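PDB 5WID: flavodoxin from Methanosarcina acetivorans C2A, which binds flavin mononucleotide and probably serves as a small electron carrier. Local coordinates for residues M1-T14 with E47-Y59. Residues are numbered along the deposited sequence; the frame is centred on the assembly and turned at random.
Sequences MKAIVVYLSTSGNT and EAEAIAVGSSTFY. With FMN (flavin mononucleotide), chain D; ACT (acetate ion), chain F.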
loop_
_atom_site.group_PDB
_atom_site.type_symbol
_atom_site.label_atom_id
_atom_site.label_comp_id
_atom_site.label_asym_id
_atom_site.label_seq_id
_atom_site.Cartn_x
_atom_site.Cartn_y
_atom_site.Cartn_z
ATOM N N MET A 1 17.048 6.290 1.358
ATOM C CA MET A 1 15.665 6.547 1.749
ATOM C C MET A 1 14.880 5.240 1.776
ATOM O O MET A 1 15.413 4.195 1.405
ATOM C CB MET A 1 15.030 7.563 0.807
ATOM C CG MET A 1 15.421 8.999 1.158
ATOM S SD MET A 1 14.748 10.218 0.023
ATOM C CE MET A 1 15.529 9.687 -1.502
ATOM N N LYS A 2 13.616 5.288 2.206
ATOM C CA LYS A 2 12.949 4.083 2.683
ATOM C C LYS A 2 11.462 4.120 2.365
ATOM O O LYS A 2 10.800 5.142 2.557
ATOM C CB LYS A 2 13.163 3.929 4.195
ATOM C CG LYS A 2 12.466 2.746 4.829
ATOM C CD LYS A 2 12.924 1.440 4.215
ATOM C CE LYS A 2 12.511 0.269 5.081
ATOM N NZ LYS A 2 11.221 0.545 5.769
ATOM N N ALA A 3 10.944 2.999 1.868
ATOM C CA ALA A 3 9.519 2.836 1.639
ATOM C C ALA A 3 9.023 1.648 2.446
ATOM O O ALA A 3 9.783 0.724 2.752
ATOM C CB ALA A 3 9.199 2.611 0.156
ATOM N N ILE A 4 7.740 1.663 2.778
ATOM C CA ILE A 4 7.121 0.542 3.469
ATOM C C ILE A 4 5.836 0.184 2.733
ATOM O O ILE A 4 5.086 1.072 2.316
ATOM C CB ILE A 4 6.879 0.863 4.959
ATOM C CG1 ILE A 4 6.301 -0.337 5.703
ATOM C CG2 ILE A 4 5.984 2.069 5.144
ATOM C CD1 ILE A 4 6.800 -0.387 7.146
ATOM N N VAL A 5 5.628 -1.112 2.505
ATOM C CA VAL A 5 4.433 -1.627 1.835
ATOM C C VAL A 5 3.692 -2.469 2.870
ATOM O O VAL A 5 4.173 -3.541 3.258
ATOM C CB VAL A 5 4.766 -2.457 0.589
ATOM C CG1 VAL A 5 3.469 -2.887 -0.114
ATOM C CG2 VAL A 5 5.712 -1.690 -0.370
ATOM N N VAL A 6 2.546 -1.972 3.337
ATOM C CA VAL A 6 1.793 -2.566 4.442
ATOM C C VAL A 6 0.510 -3.150 3.875
ATOM O O VAL A 6 -0.160 -2.487 3.079
ATOM C CB VAL A 6 1.451 -1.512 5.515
ATOM C CG1 VAL A 6 0.674 -2.164 6.687
ATOM C CG2 VAL A 6 2.698 -0.792 5.988
ATOM N N TYR A 7 0.135 -4.356 4.311
ATOM C CA TYR A 7 -1.028 -4.993 3.690
ATOM C C TYR A 7 -1.824 -5.821 4.696
ATOM O O TYR A 7 -1.315 -6.266 5.731
ATOM C CB TYR A 7 -0.616 -5.889 2.501
ATOM C CG TYR A 7 0.285 -7.016 2.926
ATOM C CD1 TYR A 7 1.663 -6.836 3.021
ATOM C CD2 TYR A 7 -0.245 -8.251 3.290
ATOM C CE1 TYR A 7 2.488 -7.863 3.451
ATOM C CE2 TYR A 7 0.574 -9.282 3.728
ATOM C CZ TYR A 7 1.940 -9.081 3.806
ATOM O OH TYR A 7 2.767 -10.100 4.234
ATOM N N LEU A 8 -3.099 -6.012 4.357
ATOM C CA LEU A 8 -3.963 -7.020 4.958
ATOM C C LEU A 8 -4.373 -7.978 3.854
ATOM O O LEU A 8 -4.802 -7.538 2.782
ATOM C CB LEU A 8 -5.214 -6.398 5.593
ATOM C CG LEU A 8 -6.125 -7.370 6.359
ATOM C CD1 LEU A 8 -6.833 -6.660 7.527
ATOM C CD2 LEU A 8 -7.167 -7.998 5.418
ATOM N N SER A 9 -4.297 -9.284 4.127
ATOM C CA SER A 9 -4.680 -10.265 3.121
ATOM C C SER A 9 -5.292 -11.473 3.808
ATOM O O SER A 9 -4.736 -11.949 4.800
ATOM C CB SER A 9 -3.453 -10.677 2.287
ATOM O OG SER A 9 -3.825 -11.523 1.211
ATOM N N THR A 10 -6.415 -11.970 3.275
ATOM C CA THR A 10 -7.102 -13.120 3.866
ATOM C C THR A 10 -6.771 -14.442 3.185
ATOM O O THR A 10 -6.858 -15.499 3.824
ATOM C CB THR A 10 -8.632 -12.927 3.836
ATOM O OG1 THR A 10 -9.118 -12.964 2.487
ATOM C CG2 THR A 10 -9.028 -11.588 4.483
ATOM N N SER A 11 -6.396 -14.420 1.910
ATOM C CA SER A 11 -6.081 -15.639 1.185
ATOM C C SER A 11 -4.785 -15.532 0.399
ATOM O O SER A 11 -4.440 -16.476 -0.317
ATOM C CB SER A 11 -7.231 -16.019 0.230
ATOM O OG SER A 11 -7.209 -15.261 -0.991
ATOM N N GLY A 12 -4.073 -14.407 0.488
ATOM C CA GLY A 12 -2.780 -14.256 -0.154
ATOM C C GLY A 12 -2.747 -13.340 -1.363
ATOM O O GLY A 12 -1.650 -13.022 -1.842
ATOM N N ASN A 13 -3.889 -12.880 -1.868
ATOM C CA ASN A 13 -3.860 -12.151 -3.136
ATOM C C ASN A 13 -3.279 -10.750 -2.962
ATOM O O ASN A 13 -2.388 -10.340 -3.717
ATOM C CB ASN A 13 -5.266 -12.100 -3.741
ATOM C CG ASN A 13 -5.746 -13.477 -4.201
ATOM O OD1 ASN A 13 -4.933 -14.366 -4.532
ATOM N ND2 ASN A 13 -7.066 -13.669 -4.213
ATOM N N THR A 14 -3.766 -9.998 -1.971
ATOM C CA THR A 14 -3.179 -8.687 -1.690
ATOM C C THR A 14 -1.741 -8.816 -1.212
ATOM O O THR A 14 -0.905 -7.951 -1.505
ATOM C CB THR A 14 -4.046 -7.943 -0.665
ATOM O OG1 THR A 14 -5.388 -7.881 -1.179
ATOM C CG2 THR A 14 -3.535 -6.514 -0.385
ATOM N N GLU A 47 9.538 6.348 10.010
ATOM C CA GLU A 47 10.824 6.391 9.318
ATOM C C GLU A 47 10.664 6.495 7.802
ATOM O O GLU A 47 11.538 7.049 7.126
ATOM C CB GLU A 47 11.632 5.140 9.684
ATOM C CG GLU A 47 12.918 4.954 8.884
ATOM C CD GLU A 47 13.495 3.547 8.991
ATOM O OE1 GLU A 47 14.699 3.389 8.704
ATOM O OE2 GLU A 47 12.752 2.605 9.354
ATOM N N ALA A 48 9.568 5.984 7.252
ATOM C CA ALA A 48 9.442 5.823 5.805
ATOM C C ALA A 48 9.114 7.136 5.097
ATOM O O ALA A 48 8.337 7.951 5.600
ATOM C CB ALA A 48 8.359 4.790 5.493
ATOM N N GLU A 49 9.709 7.328 3.908
ATOM C CA GLU A 49 9.350 8.447 3.038
ATOM C C GLU A 49 8.090 8.164 2.228
ATOM O O GLU A 49 7.401 9.106 1.815
ATOM C CB GLU A 49 10.494 8.773 2.068
ATOM C CG GLU A 49 11.514 9.781 2.604
ATOM C CD GLU A 49 12.499 9.137 3.544
ATOM O OE1 GLU A 49 12.683 7.900 3.461
ATOM O OE2 GLU A 49 13.099 9.858 4.366
ATOM N N ALA A 50 7.776 6.889 1.984
ATOM C CA ALA A 50 6.599 6.499 1.219
ATOM C C ALA A 50 5.946 5.317 1.916
ATOM O O ALA A 50 6.637 4.408 2.388
ATOM C CB ALA A 50 6.953 6.112 -0.230
ATOM N N ILE A 51 4.619 5.336 1.982
ATOM C CA ILE A 51 3.848 4.284 2.635
ATOM C C ILE A 51 2.766 3.839 1.666
ATOM O O ILE A 51 1.871 4.628 1.330
ATOM C CB ILE A 51 3.220 4.758 3.957
ATOM C CG1 ILE A 51 4.312 5.217 4.926
ATOM C CG2 ILE A 51 2.367 3.638 4.572
ATOM C CD1 ILE A 51 3.781 6.030 6.132
ATOM N N ALA A 52 2.839 2.581 1.225
ATOM C CA ALA A 52 1.803 1.973 0.397
ATOM C C ALA A 52 0.969 1.063 1.290
ATOM O O ALA A 52 1.519 0.334 2.120
ATOM C CB ALA A 52 2.419 1.174 -0.762
ATOM N N VAL A 53 -0.357 1.144 1.162
ATOM C CA VAL A 53 -1.256 0.381 2.026
ATOM C C VAL A 53 -2.232 -0.402 1.158
ATOM O O VAL A 53 -2.850 0.169 0.252
ATOM C CB VAL A 53 -2.017 1.293 3.002
ATOM C CG1 VAL A 53 -3.015 0.486 3.838
ATOM C CG2 VAL A 53 -1.029 2.030 3.935
ATOM N N GLY A 54 -2.378 -1.694 1.446
ATOM C CA GLY A 54 -3.250 -2.552 0.668
ATOM C C GLY A 54 -4.169 -3.393 1.530
ATOM O O GLY A 54 -3.806 -3.837 2.616
ATOM N N SER A 55 -5.381 -3.607 1.018
ATOM C CA SER A 55 -6.342 -4.492 1.661
ATOM C C SER A 55 -7.251 -5.086 0.604
ATOM O O SER A 55 -7.575 -4.430 -0.390
ATOM C CB SER A 55 -7.205 -3.756 2.701
ATOM O OG SER A 55 -8.177 -4.625 3.261
ATOM N N SER A 56 -7.719 -6.304 0.858
ATOM C CA SER A 56 -8.799 -6.806 0.033
ATOM C C SER A 56 -10.107 -6.123 0.434
ATOM O O SER A 56 -10.172 -5.368 1.411
ATOM C CB SER A 56 -8.904 -8.331 0.145
ATOM O OG SER A 56 -8.887 -8.737 1.510
ATOM N N THR A 57 -11.147 -6.353 -0.367
ATOM C CA THR A 57 -12.470 -5.787 -0.136
ATOM C C THR A 57 -13.368 -6.896 0.396
ATOM O O THR A 57 -13.534 -7.927 -0.261
ATOM C CB THR A 57 -13.063 -5.203 -1.423
ATOM O OG1 THR A 57 -12.225 -4.159 -1.943
ATOM C CG2 THR A 57 -14.477 -4.657 -1.171
ATOM N N PHE A 58 -13.920 -6.701 1.590
ATOM C CA PHE A 58 -14.933 -7.594 2.146
ATOM C C PHE A 58 -16.170 -6.766 2.439
ATOM O O PHE A 58 -16.089 -5.783 3.182
ATOM C CB PHE A 58 -14.453 -8.269 3.436
ATOM C CG PHE A 58 -13.760 -9.585 3.226
ATOM C CD1 PHE A 58 -12.699 -9.705 2.338
ATOM C CD2 PHE A 58 -14.159 -10.701 3.941
ATOM C CE1 PHE A 58 -12.053 -10.932 2.166
ATOM C CE2 PHE A 58 -13.522 -11.923 3.778
ATOM C CZ PHE A 58 -12.468 -12.043 2.896
ATOM N N TYR A 59 -17.306 -7.170 1.874
ATOM C CA TYR A 59 -18.576 -6.466 2.058
ATOM C C TYR A 59 -18.383 -4.955 1.922
ATOM O O TYR A 59 -18.736 -4.167 2.804
ATOM C CB TYR A 59 -19.219 -6.850 3.396
ATOM C CG TYR A 59 -19.474 -8.328 3.445
ATOM C CD1 TYR A 59 -20.447 -8.899 2.630
ATOM C CD2 TYR A 59 -18.703 -9.170 4.242
ATOM C CE1 TYR A 59 -20.668 -10.264 2.627
ATOM C CE2 TYR A 59 -18.930 -10.549 4.250
ATOM C CZ TYR A 59 -19.908 -11.082 3.435
ATOM O OH TYR A 59 -20.146 -12.442 3.405
HETATM N N1 FMN D . -14.897 -8.533 -3.213
HETATM C C2 FMN D . -15.464 -7.330 -3.560
HETATM O O2 FMN D . -15.051 -6.725 -4.553
HETATM N N3 FMN D . -16.494 -6.800 -2.799
HETATM C C4 FMN D . -16.956 -7.449 -1.684
HETATM O O4 FMN D . -17.871 -6.929 -1.028
HETATM C C4A FMN D . -16.387 -8.678 -1.338
HETATM N N5 FMN D . -16.834 -9.375 -0.236
HETATM C C5A FMN D . -16.265 -10.590 0.094
HETATM C C6 FMN D . -16.744 -11.278 1.208
HETATM C C7 FMN D . -16.183 -12.497 1.556
HETATM C C7M FMN D . -16.715 -13.220 2.767
HETATM C C8 FMN D . -15.156 -13.042 0.789
HETATM C C8M FMN D . -14.547 -14.366 1.155
HETATM C C9 FMN D . -14.677 -12.356 -0.334
HETATM C C9A FMN D . -15.237 -11.130 -0.676
HETATM N N10 FMN D . -14.775 -10.430 -1.779
HETATM C C10 FMN D . -15.354 -9.218 -2.112
HETATM C "C1'" FMN D . -13.689 -10.990 -2.639
HETATM C "C2'" FMN D . -12.278 -10.742 -2.109
HETATM O "O2'" FMN D . -11.963 -9.363 -2.017
HETATM C "C3'" FMN D . -11.326 -11.411 -3.096
HETATM O "O3'" FMN D . -11.484 -12.815 -2.999
HETATM C "C4'" FMN D . -9.855 -11.029 -2.907
HETATM O "O4'" FMN D . -9.131 -11.604 -3.978
HETATM C "C5'" FMN D . -9.268 -11.493 -1.571
HETATM O "O5'" FMN D . -7.945 -10.989 -1.497
HETATM P P FMN D . -7.000 -11.366 -0.254
HETATM O O1P FMN D . -5.846 -10.395 -0.285
HETATM O O2P FMN D . -7.801 -11.189 1.021
HETATM O O3P FMN D . -6.537 -12.785 -0.425
HETATM C C ACT F . 2.126 -12.295 6.683
HETATM O O ACT F . 1.388 -12.728 7.609
HETATM O OXT ACT F . 1.579 -11.882 5.624
HETATM C CH3 ACT F . 3.605 -12.289 6.830
HETATM O O HOH W 1 10.650 2.064 7.675
#
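FMN O2P, a phosphate oxygen, is gripped from both segments at once: Thr10 gives it its backbone N and its OG1, the latter at 2.7 Å, and across the contact Ser56 OG reaches the same FMN O2P at 2.7 Å. Residues 9-14, the phosphate-binding loop of flavodoxins, also hold the two remaining terminal oxygens. O1P takes Ser9 OG and both N and OG1 of Thr14, while O3P takes Ser11 N and OG and Asn13 N. The phosphate thus sits at the start of helix 13-27, whose dipole would probably favour its charge.

Phe58 meets the loop on one side and the flavin on the other. Its CZ lies 3.5 Å from Thr10 OG1, and one ring face covers the dimethylbenzene end of the isoalloxazine, with FMN C8 3.5 Å above the plane. An alanine at Phe58 would take away this ring, and the C7-C8 edge of the flavin would probably lose the face lying over it, and Thr10 its contact with CZ.

Behind the loop, strands 2-8 and 50-55 run parallel, linked by alternating backbone bonds; Val6 N to Ala52 O is 2.8 Å and straight (180°). Ile4 CG1 stands anti to its backbone N (chi1 -177°), leaving CG2 to pack 3.6 Å from both Ile51 CG1 and Ala48 CB. At the far end Glu49 OE1 accepts Lys2 N at 3.0 Å.

In this flavodoxin-like sheet, strand 31-36 flanks 2-8 and strand 83-90 flanks 50-58; helix 13-27 packs on Val5 and Tyr7, and helix 96-106 covers Val53 and Ser55.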